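Local coordinates for protein transmembrane oligosaccharyl transferase, putative (Archaeoglobus fulgidus, PDB 3VGP) that is the C-terminal globular domain of a putative transmembrane oligosaccharyl transferase and contains an AglB core domain, at residues Phe68-Ser73 with Ala112-Asp117; Ala107-Ala112 with Gly122-Phe127. The protein carries 1 engineered substitution. One frame throughout, in Å; residues are numbered along the deposited sequence.

Contact 1: Phe68-Ser73 with Ala112-Asp117; sequences FFTAKS and AGYNVD
Thr70 turns its hydroxyl to both Ala112 and the ring of Tyr114, which lie side by side in front of it. Thr70 OG1 comes to 3.5 Å from Ala112 CB, with Thr70 CG2 a little further from the same methyl at 4.1 Å. Toward the tyrosine, Thr70 OG1 sits 3.7 Å from Tyr114 CE2, at the ring's edge and near its plane, so the threonine meets the C-H rim of the ring and not a face. The two side chains run past each other in opposite directions, which carries the phenol end beyond the threonine. There a water links them: it donates to Thr70 OG1 at 2.7 Å and forms a longer hydrogen bond of 3.1 Å with Tyr114 OH.

A chi1 of 58° tucks Thr70 OG1 between the backbone N and the carbonyl carbon, within reach of the carbonyl O of Ala66, one helical turn earlier, to which it hydrogen bonds. The buried hydroxyl is thus held by a carbonyl and a water, while its contacts with Ala112 and Tyr114 themselves are van der Waals. From helix 121-129, Phe127 brings the CZ end of its ring against one face of Tyr114, a T-shaped (edge-to-face) pair. Ala112 O takes a hydrogen bond from Lys67 NZ, a second tie to helix 58-69.

Ala112 and Tyr114 flank Gly113, whose positive phi of 100° turns the chain out of the helix. Two backbone bonds run back into the last turn, so this is a Schellman motif: the C-terminal turn of helix 105-111 is seated against the end region of helix 58-69.

Contact 2: Ala107-Ala112 with Gly122-Phe127; sequences AIMRIA and GEILNF
Met109, built as selenomethionine, lays its terminal methyl over one face of the Phe127 ring. Met109 CE stands 3.6 Å from the ring centroid of Phe127, only 17° off the normal, a CH-pi contact somewhat offset toward the rim and closest to Phe127 CD2. The selenium is placed less squarely: Met109 SE is 4.6 Å from the same centroid and lies oblique to the ring. The bend at the last torsion, chi3 72°, accounts for this, folding the methyl onto the aromatic face while the selenium stays above the plane but out beyond the rim, beside CD2.

Together these form a Met-aromatic contact between two helices, 105-111 and 121-129, consecutive in the chain and joined by a short connection. Their backbones stay well apart, with Met109 CA and Ile124 CA 9.2 Å from each other, so side chains alone span the gap. A chi1 of -176° swings the Phe127 ring out beside its carbonyl carbon, toward Met109, which it meets from the opposite direction.

One turn before Phe127, Ile124 supplies the second apolar partner: its branch methyl CG2 rests 4.0 Å from Met109 SE. Phe105, at the start of helix 105-111, touches both Ile124 and Phe127.

Overall arrangement
The two contacts form one continuous patch on the same side of the chain's centre, their own centres about 6 Å apart. Ala112 belongs to both, and the segments alternate along the chain. Contact 1 sets the turn that follows helix 105-111 against the end of helix 58-69, whereas contact 2 ties helix 105-111 forward to helix 121-129. Several links stitch them together: Tyr114 N is probably hydrogen-bonded to Met109 O at 2.9 Å, and Asp117 OD1 makes a salt bridge with Arg110 NH2 at 3.1 Å. Val116 CG2 packs on Ile124 CD1 at 3.5 Å. Lys72 NZ also packs 3.5 Å from Phe127 CE1, bringing segment 68-73 up to helix 121-129.

Contact 1: Phe68-Ser73 with Ala112-Asp117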
loop_
_atom_site.group_PDB
_atom_site.type_symbol
_atom_site.label_atom_id
_atom_site.label_comp_id
_atom_site.label_asym_id
_atom_site.label_seq_id
_atom_site.Cartn_x
_atom_site.Cartn_y
_atom_site.Cartn_z
ATOM N N PHE A 68 -0.087 6.763 4.478
ATOM C CA PHE A 68 0.528 6.881 3.164
ATOM C C PHE A 68 -0.532 7.056 2.081
ATOM O O PHE A 68 -0.471 7.993 1.286
ATOM C CB PHE A 68 1.362 5.628 2.875
ATOM C CG PHE A 68 1.943 5.581 1.488
ATOM C CD1 PHE A 68 3.216 6.073 1.232
ATOM C CD2 PHE A 68 1.211 5.039 0.438
ATOM C CE1 PHE A 68 3.751 6.026 -0.050
ATOM C CE2 PHE A 68 1.737 4.989 -0.847
ATOM C CZ PHE A 68 3.012 5.484 -1.090
ATOM N N PHE A 69 -1.510 6.155 2.061
ATOM C CA PHE A 69 -2.554 6.208 1.048
ATOM C C PHE A 69 -3.432 7.451 1.119
ATOM O O PHE A 69 -3.813 7.991 0.079
ATOM C CB PHE A 69 -3.422 4.942 1.107
ATOM C CG PHE A 69 -2.731 3.704 0.573
ATOM C CD1 PHE A 69 -1.988 3.759 -0.611
ATOM C CD2 PHE A 69 -2.840 2.485 1.238
ATOM C CE1 PHE A 69 -1.365 2.615 -1.121
ATOM C CE2 PHE A 69 -2.226 1.334 0.740
ATOM C CZ PHE A 69 -1.486 1.398 -0.443
ATOM N N THR A 70 -3.731 7.921 2.327
ATOM C CA THR A 70 -4.579 9.102 2.484
ATOM C C THR A 70 -3.841 10.437 2.398
ATOM O O THR A 70 -4.467 11.500 2.476
ATOM C CB THR A 70 -5.372 9.050 3.816
ATOM O OG1 THR A 70 -4.465 8.953 4.923
ATOM C CG2 THR A 70 -6.294 7.849 3.827
ATOM N N ALA A 71 -2.522 10.397 2.230
ATOM C CA ALA A 71 -1.750 11.631 2.123
ATOM C C ALA A 71 -2.222 12.432 0.914
ATOM O O ALA A 71 -2.548 11.862 -0.126
ATOM C CB ALA A 71 -0.264 11.317 1.991
ATOM N N LYS A 72 -2.265 13.753 1.061
ATOM C CA LYS A 72 -2.686 14.630 -0.028
ATOM C C LYS A 72 -1.489 15.092 -0.854
ATOM O O LYS A 72 -1.640 15.484 -2.013
ATOM C CB LYS A 72 -3.430 15.845 0.532
ATOM C CG LYS A 72 -4.791 15.516 1.136
ATOM C CD LYS A 72 -5.762 15.030 0.066
ATOM C CE LYS A 72 -7.120 14.658 0.651
ATOM N NZ LYS A 72 -7.791 15.817 1.312
ATOM N N SER A 73 -0.303 15.049 -0.257
ATOM C CA SER A 73 0.910 15.463 -0.954
ATOM C C SER A 73 1.892 14.305 -1.054
ATOM O O SER A 73 2.062 13.536 -0.110
ATOM C CB SER A 73 1.580 16.635 -0.226
ATOM O OG SER A 73 2.246 16.207 0.949
ATOM N N ALA A 112 -6.434 5.915 9.491
ATOM C CA ALA A 112 -5.604 7.106 9.335
ATOM C C ALA A 112 -6.062 8.208 10.288
ATOM O O ALA A 112 -5.415 9.253 10.390
ATOM C CB ALA A 112 -5.661 7.607 7.896
ATOM N N GLY A 113 -7.183 7.979 10.967
ATOM C CA GLY A 113 -7.685 8.960 11.915
ATOM C C GLY A 113 -8.813 9.858 11.436
ATOM O O GLY A 113 -9.174 10.820 12.118
ATOM N N TYR A 114 -9.379 9.562 10.272
ATOM C CA TYR A 114 -10.468 10.379 9.754
ATOM C C TYR A 114 -11.817 9.829 10.204
ATOM O O TYR A 114 -12.013 8.617 10.292
ATOM C CB TYR A 114 -10.410 10.441 8.223
ATOM C CG TYR A 114 -9.189 11.146 7.685
ATOM C CD1 TYR A 114 -9.115 12.537 7.658
ATOM C CD2 TYR A 114 -8.091 10.419 7.223
ATOM C CE1 TYR A 114 -7.974 13.188 7.183
ATOM C CE2 TYR A 114 -6.951 11.060 6.749
ATOM C CZ TYR A 114 -6.899 12.441 6.731
ATOM O OH TYR A 114 -5.772 13.072 6.260
ATOM N N ASN A 115 -12.741 10.733 10.508
ATOM C CA ASN A 115 -14.077 10.350 10.942
ATOM C C ASN A 115 -14.939 10.240 9.687
ATOM O O ASN A 115 -15.867 11.019 9.484
ATOM C CB ASN A 115 -14.646 11.421 11.867
ATOM C CG ASN A 115 -15.790 10.912 12.705
ATOM O OD1 ASN A 115 -16.655 10.182 12.219
ATOM N ND2 ASN A 115 -15.810 11.303 13.973
ATOM N N VAL A 116 -14.615 9.262 8.849
ATOM C CA VAL A 116 -15.314 9.035 7.589
ATOM C C VAL A 116 -16.828 8.876 7.721
ATOM O O VAL A 116 -17.573 9.208 6.796
ATOM C CB VAL A 116 -14.747 7.781 6.878
ATOM C CG1 VAL A 116 -15.068 6.537 7.685
ATOM C CG2 VAL A 116 -15.312 7.676 5.474
ATOM N N ASP A 117 -17.278 8.376 8.866
ATOM C CA ASP A 117 -18.701 8.160 9.097
ATOM C C ASP A 117 -19.521 9.442 9.195
ATOM O O ASP A 117 -20.754 9.399 9.167
ATOM C CB ASP A 117 -18.898 7.299 10.345
ATOM C CG ASP A 117 -18.379 5.883 10.152
ATOM O OD1 ASP A 117 -18.831 5.213 9.198
ATOM O OD2 ASP A 117 -17.518 5.444 10.944
HETATM O O HOH W 1 -3.468 11.016 6.278
#

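Contact 2: Ala107-Ala112 with Gly122-Phe127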
loop_
_atom_site.group_PDB
_atom_site.type_symbol
_atom_site.label_atom_id
_atom_site.label_comp_id
_atom_site.label_asym_id
_atom_site.label_seq_id
_atom_site.Cartn_x
_atom_site.Cartn_y
_atom_site.Cartn_z
ATOM N N ALA A 107 -12.327 2.150 5.565
ATOM C CA ALA A 107 -11.589 1.531 6.659
ATOM C C ALA A 107 -10.205 2.158 6.739
ATOM O O ALA A 107 -9.703 2.445 7.822
ATOM C CB ALA A 107 -11.471 0.017 6.436
ATOM N N ILE A 108 -9.590 2.368 5.580
ATOM C CA ILE A 108 -8.272 2.984 5.526
ATOM C C ILE A 108 -8.346 4.382 6.136
ATOM O O ILE A 108 -7.497 4.764 6.941
ATOM C CB ILE A 108 -7.762 3.068 4.063
ATOM C CG1 ILE A 108 -7.386 1.665 3.571
ATOM C CG2 ILE A 108 -6.579 4.008 3.968
ATOM C CD1 ILE A 108 -7.024 1.593 2.085
HETATM N N MSE A 109 -9.371 5.141 5.760
HETATM C CA MSE A 109 -9.550 6.484 6.297
HETATM C C MSE A 109 -9.679 6.461 7.820
HETATM O O MSE A 109 -9.078 7.291 8.504
HETATM C CB MSE A 109 -10.785 7.146 5.684
HETATM C CG MSE A 109 -10.605 7.571 4.239
HETATM SE SE MSE A 109 -12.068 8.680 3.645
HETATM C CE MSE A 109 -11.624 10.267 4.652
ATOM N N ARG A 110 -10.452 5.516 8.350
ATOM C CA ARG A 110 -10.631 5.412 9.798
ATOM C C ARG A 110 -9.307 5.165 10.511
ATOM O O ARG A 110 -9.006 5.810 11.516
ATOM C CB ARG A 110 -11.605 4.283 10.157
ATOM C CG ARG A 110 -13.021 4.488 9.651
ATOM C CD ARG A 110 -14.014 3.605 10.389
ATOM N NE ARG A 110 -15.334 3.659 9.770
ATOM C CZ ARG A 110 -15.665 2.990 8.671
ATOM N NH1 ARG A 110 -14.773 2.210 8.075
ATOM N NH2 ARG A 110 -16.884 3.104 8.162
ATOM N N ILE A 111 -8.523 4.224 9.993
ATOM C CA ILE A 111 -7.230 3.897 10.588
ATOM C C ILE A 111 -6.288 5.098 10.530
ATOM O O ILE A 111 -5.451 5.284 11.418
ATOM C CB ILE A 111 -6.580 2.692 9.871
ATOM C CG1 ILE A 111 -7.436 1.442 10.088
ATOM C CG2 ILE A 111 -5.166 2.468 10.387
ATOM C CD1 ILE A 111 -7.601 1.047 11.542
ATOM N N ALA A 112 -6.434 5.915 9.491
ATOM C CA ALA A 112 -5.604 7.106 9.335
ATOM C C ALA A 112 -6.062 8.208 10.288
ATOM O O ALA A 112 -5.415 9.253 10.390
ATOM C CB ALA A 112 -5.661 7.607 7.896
ATOM N N GLY A 122 -20.418 11.443 -1.319
ATOM C CA GLY A 122 -19.804 12.418 -2.204
ATOM C C GLY A 122 -18.534 13.023 -1.633
ATOM O O GLY A 122 -17.573 13.271 -2.366
ATOM N N GLU A 123 -18.526 13.263 -0.325
ATOM C CA GLU A 123 -17.359 13.836 0.340
ATOM C C GLU A 123 -16.210 12.826 0.391
ATOM O O GLU A 123 -15.044 13.197 0.252
ATOM C CB GLU A 123 -17.725 14.285 1.759
ATOM C CG GLU A 123 -18.805 15.366 1.804
ATOM C CD GLU A 123 -19.242 15.705 3.222
ATOM O OE1 GLU A 123 -19.534 14.770 3.992
ATOM O OE2 GLU A 123 -19.302 16.906 3.562
ATOM N N ILE A 124 -16.540 11.552 0.588
ATOM C CA ILE A 124 -15.521 10.506 0.641
ATOM C C ILE A 124 -14.868 10.356 -0.730
ATOM O O ILE A 124 -13.660 10.160 -0.834
ATOM C CB ILE A 124 -16.121 9.143 1.050
ATOM C CG1 ILE A 124 -16.725 9.241 2.452
ATOM C CG2 ILE A 124 -15.041 8.064 1.017
ATOM C CD1 ILE A 124 -17.534 8.032 2.851
ATOM N N LEU A 125 -15.676 10.435 -1.783
ATOM C CA LEU A 125 -15.158 10.317 -3.138
ATOM C C LEU A 125 -14.239 11.490 -3.442
ATOM O O LEU A 125 -13.157 11.319 -4.000
ATOM C CB LEU A 125 -16.309 10.283 -4.152
ATOM C CG LEU A 125 -15.885 10.290 -5.626
ATOM C CD1 LEU A 125 -14.884 9.173 -5.884
ATOM C CD2 LEU A 125 -17.111 10.141 -6.521
ATOM N N ASN A 126 -14.669 12.689 -3.062
ATOM C CA ASN A 126 -13.871 13.881 -3.294
ATOM C C ASN A 126 -12.549 13.791 -2.527
ATOM O O ASN A 126 -11.494 14.161 -3.045
ATOM C CB ASN A 126 -14.652 15.127 -2.872
ATOM C CG ASN A 126 -13.924 16.405 -3.212
ATOM O OD1 ASN A 126 -13.542 16.625 -4.362
ATOM N ND2 ASN A 126 -13.727 17.258 -2.214
ATOM N N PHE A 127 -12.607 13.295 -1.294
ATOM C CA PHE A 127 -11.405 13.146 -0.480
ATOM C C PHE A 127 -10.471 12.191 -1.214
ATOM O O PHE A 127 -9.303 12.499 -1.445
ATOM C CB PHE A 127 -11.746 12.553 0.893
ATOM C CG PHE A 127 -10.569 12.467 1.827
ATOM C CD1 PHE A 127 -10.226 13.547 2.636
ATOM C CD2 PHE A 127 -9.793 11.313 1.885
ATOM C CE1 PHE A 127 -9.125 13.478 3.490
ATOM C CE2 PHE A 127 -8.690 11.234 2.734
ATOM C CZ PHE A 127 -8.356 12.320 3.538
#